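Long-range contact in TT1696 protein (Thermus thermophilus, PDB 1UFB), which is of unknown function but carries a HEPN domain and may bind DNA: residues E9-N14 with E39-G44. Sequence-based numbering, arbitrary orientation.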
ATOM      1  N   GLU A   9       1.319  -5.917 -16.004  1.00 29.19           N
ATOM      2  CA  GLU A   9      -0.020  -5.344 -16.056  1.00 29.57           C
ATOM      3  C   GLU A   9      -0.285  -4.650 -14.697  1.00 28.51           C
ATOM      4  O   GLU A   9      -0.775  -3.538 -14.649  1.00 29.16           O
ATOM      5  CB  GLU A   9      -1.030  -6.482 -16.266  1.00 34.52           C
ATOM      6  CG  GLU A   9      -2.037  -6.354 -17.390  1.00 46.37           C
ATOM      7  CD  GLU A   9      -2.753  -7.719 -17.702  1.00 53.29           C
ATOM      8  OE1 GLU A   9      -2.070  -8.705 -18.116  1.00 53.81           O
ATOM      9  OE2 GLU A   9      -4.008  -7.799 -17.519  1.00 57.12           O
ATOM     10  N   GLN A  10       0.041  -5.337 -13.601  1.00 25.61           N
ATOM     11  CA  GLN A  10      -0.136  -4.764 -12.248  1.00 24.77           C
ATOM     12  C   GLN A  10       0.722  -3.516 -12.086  1.00 23.66           C
ATOM     13  O   GLN A  10       0.283  -2.529 -11.495  1.00 23.86           O
ATOM     14  CB  GLN A  10       0.304  -5.783 -11.203  1.00 22.89           C
ATOM     15  CG  GLN A  10      -0.007  -5.329  -9.749  1.00 24.22           C
ATOM     16  CD  GLN A  10      -1.499  -5.072  -9.522  1.00 26.09           C
ATOM     17  OE1 GLN A  10      -2.356  -5.867  -9.948  1.00 28.46           O
ATOM     18  NE2 GLN A  10      -1.826  -3.968  -8.810  1.00 24.90           N
ATOM     19  N   ALA A  11       1.971  -3.580 -12.578  1.00 25.48           N
ATOM     20  CA  ALA A  11       2.890  -2.430 -12.444  1.00 24.18           C
ATOM     21  C   ALA A  11       2.299  -1.219 -13.150  1.00 24.64           C
ATOM     22  O   ALA A  11       2.296  -0.097 -12.597  1.00 22.54           O
ATOM     23  CB  ALA A  11       4.276  -2.799 -13.091  1.00 25.81           C
ATOM     24  N   ARG A  12       1.806  -1.438 -14.389  1.00 23.99           N
ATOM     25  CA  ARG A  12       1.184  -0.323 -15.159  1.00 26.96           C
ATOM     26  C   ARG A  12      -0.052   0.166 -14.394  1.00 26.71           C
ATOM     27  O   ARG A  12      -0.301   1.373 -14.287  1.00 28.68           O
ATOM     28  CB  ARG A  12       0.811  -0.758 -16.609  1.00 28.10           C
ATOM     29  CG  ARG A  12       2.049  -0.882 -17.582  1.00 33.20           C
ATOM     30  CD  ARG A  12       1.639  -1.188 -19.028  1.00 35.92           C
ATOM     31  NE  ARG A  12       0.947  -2.492 -19.112  1.00 40.70           N
ATOM     32  CZ  ARG A  12       1.566  -3.630 -19.474  1.00 44.52           C
ATOM     33  NH1 ARG A  12       2.870  -3.576 -19.779  1.00 44.88           N
ATOM     34  NH2 ARG A  12       0.913  -4.814 -19.535  1.00 38.89           N
ATOM     35  N   HIS A  13      -0.838  -0.752 -13.855  1.00 27.29           N
ATOM     36  CA  HIS A  13      -2.028  -0.306 -13.073  1.00 29.55           C
ATOM     37  C   HIS A  13      -1.619   0.537 -11.842  1.00 28.07           C
ATOM     38  O   HIS A  13      -2.256   1.547 -11.477  1.00 26.20           O
ATOM     39  CB  HIS A  13      -2.872  -1.526 -12.592  1.00 29.59           C
ATOM     40  CG  HIS A  13      -4.076  -1.133 -11.767  1.00 31.52           C
ATOM     41  ND1 HIS A  13      -4.056  -1.073 -10.383  1.00 33.67           N
ATOM     42  CD2 HIS A  13      -5.296  -0.650 -12.136  1.00 30.77           C
ATOM     43  CE1 HIS A  13      -5.197  -0.568  -9.939  1.00 26.61           C
ATOM     44  NE2 HIS A  13      -5.968  -0.302 -10.979  1.00 34.42           N
ATOM     45  N   ASN A  14      -0.586   0.061 -11.141  1.00 26.22           N
ATOM     46  CA  ASN A  14      -0.082   0.794  -9.973  1.00 24.51           C
ATOM     47  C   ASN A  14       0.388   2.182 -10.418  1.00 25.80           C
ATOM     48  O   ASN A  14       0.151   3.160  -9.697  1.00 23.30           O
ATOM     49  CB  ASN A  14       1.156   0.039  -9.334  1.00 22.86           C
ATOM     50  CG  ASN A  14       0.773  -1.277  -8.633  1.00 21.13           C
ATOM     51  OD1 ASN A  14       1.673  -2.093  -8.285  1.00 22.76           O
ATOM     52  ND2 ASN A  14      -0.526  -1.480  -8.371  1.00 17.95           N
ATOM     53  N   GLU A  39       8.317  -1.982  -8.057  1.00 20.30           N
ATOM     54  CA  GLU A  39       8.490  -3.280  -7.448  1.00 21.50           C
ATOM     55  C   GLU A  39       7.840  -4.388  -8.321  1.00 21.78           C
ATOM     56  O   GLU A  39       8.437  -5.464  -8.618  1.00 23.55           O
ATOM     57  CB  GLU A  39       7.800  -3.213  -6.030  1.00 20.61           C
ATOM     58  CG  GLU A  39       8.126  -4.486  -5.169  1.00 21.35           C
ATOM     59  CD  GLU A  39       7.243  -4.610  -3.929  1.00 21.35           C
ATOM     60  OE1 GLU A  39       7.282  -3.734  -3.067  1.00 20.94           O
ATOM     61  OE2 GLU A  39       6.527  -5.621  -3.812  1.00 20.14           O
ATOM     62  N   ALA A  40       6.572  -4.178  -8.659  1.00 19.50           N
ATOM     63  CA  ALA A  40       5.811  -5.180  -9.461  1.00 21.43           C
ATOM     64  C   ALA A  40       6.494  -5.393 -10.870  1.00 22.75           C
ATOM     65  O   ALA A  40       6.618  -6.564 -11.361  1.00 25.05           O
ATOM     66  CB  ALA A  40       4.308  -4.701  -9.627  1.00 20.76           C
ATOM     67  N   ALA A  41       6.953  -4.299 -11.457  1.00 23.61           N
ATOM     68  CA  ALA A  41       7.607  -4.396 -12.790  1.00 22.97           C
ATOM     69  C   ALA A  41       8.856  -5.227 -12.673  1.00 23.27           C
ATOM     70  O   ALA A  41       9.075  -6.131 -13.520  1.00 26.25           O
ATOM     71  CB  ALA A  41       7.970  -3.016 -13.329  1.00 22.50           C
ATOM     72  N   LEU A  42       9.695  -4.965 -11.639  1.00 22.20           N
ATOM     73  CA  LEU A  42      10.906  -5.751 -11.501  1.00 22.30           C
ATOM     74  C   LEU A  42      10.597  -7.190 -11.143  1.00 24.20           C
ATOM     75  O   LEU A  42      11.266  -8.069 -11.608  1.00 24.93           O
ATOM     76  CB  LEU A  42      11.891  -5.117 -10.501  1.00 23.31           C
ATOM     77  CG  LEU A  42      12.502  -3.817 -11.047  1.00 23.42           C
ATOM     78  CD1 LEU A  42      13.280  -3.084 -10.027  1.00 18.40           C
ATOM     79  CD2 LEU A  42      13.467  -4.196 -12.226  1.00 24.51           C
ATOM     80  N   LYS A  43       9.577  -7.449 -10.322  1.00 24.53           N
ATOM     81  CA  LYS A  43       9.237  -8.839 -10.001  1.00 24.91           C
ATOM     82  C   LYS A  43       8.813  -9.524 -11.331  1.00 27.14           C
ATOM     83  O   LYS A  43       9.166 -10.663 -11.581  1.00 27.29           O
ATOM     84  CB  LYS A  43       8.129  -8.848  -8.922  1.00 23.94           C
ATOM     85  CG  LYS A  43       8.778  -8.668  -7.521  1.00 19.05           C
ATOM     86  CD  LYS A  43       7.773  -8.522  -6.399  1.00 19.60           C
ATOM     87  CE  LYS A  43       8.562  -8.355  -5.077  1.00 21.28           C
ATOM     88  NZ  LYS A  43       7.474  -8.241  -3.932  1.00 23.24           N
ATOM     89  N   GLY A  44       8.130  -8.792 -12.215  1.00 26.82           N
ATOM     90  CA  GLY A  44       7.752  -9.380 -13.480  1.00 28.86           C
ATOM     91  C   GLY A  44       8.989  -9.656 -14.350  1.00 31.09           C
ATOM     92  O   GLY A  44       9.075 -10.716 -14.966  1.00 32.23           O
TER
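A11 meets A40 and A41 across the helix pair, a worked example of how alanines bring two helices close together. The axes of the two segments come within 7.8 Å of each other. They run nearly antiparallel, at 167°. The CA atoms of A11 and A40 are just 5.0 Å apart. The A11 methyl lies over the backbone between the two alanines of the other helix, its CB 3.5 Å from A41 N and 3.7 Å from A41 CB. The A40 methyl returns the approach, its CB resting 3.9 Å from A11 CA. No hydrogen bond joins the two segments, which meet here mainly through the packing of methyls against one another and against backbone.

Q10 traces the edge of this interface. Its CB and CG both pass the A40 methyl, CG at 4.4 Å from A40 CB. With CG anti to the backbone N (chi1 -173°), the chain then bends at chi2, and CD leads the amide away from the partner helix. There OE1 accepts a hydrogen bond from the backbone N of A101 of the second subunit, so this buried oxygen is satisfied across the dimer interface.

The pair belongs to the antiparallel hairpin of helices 4-24 and 27-48, which opens the all-helical HEPN domain. Helix 106-126 packs against one flank, where L120 touches both A11 and A41, and W7 of helix 4-24 extends the contact along A40.

Within helix 27-48, E39 and K43, one turn apart, form a salt bridge of 2.8 Å between E39 OE2 and K43 NZ, the ammonium approaching from above the carboxylate plane. That carboxylate is gripped further: OE1 by Q35 and H56, OE2 by the hydroxyl of Y91 of the second subunit.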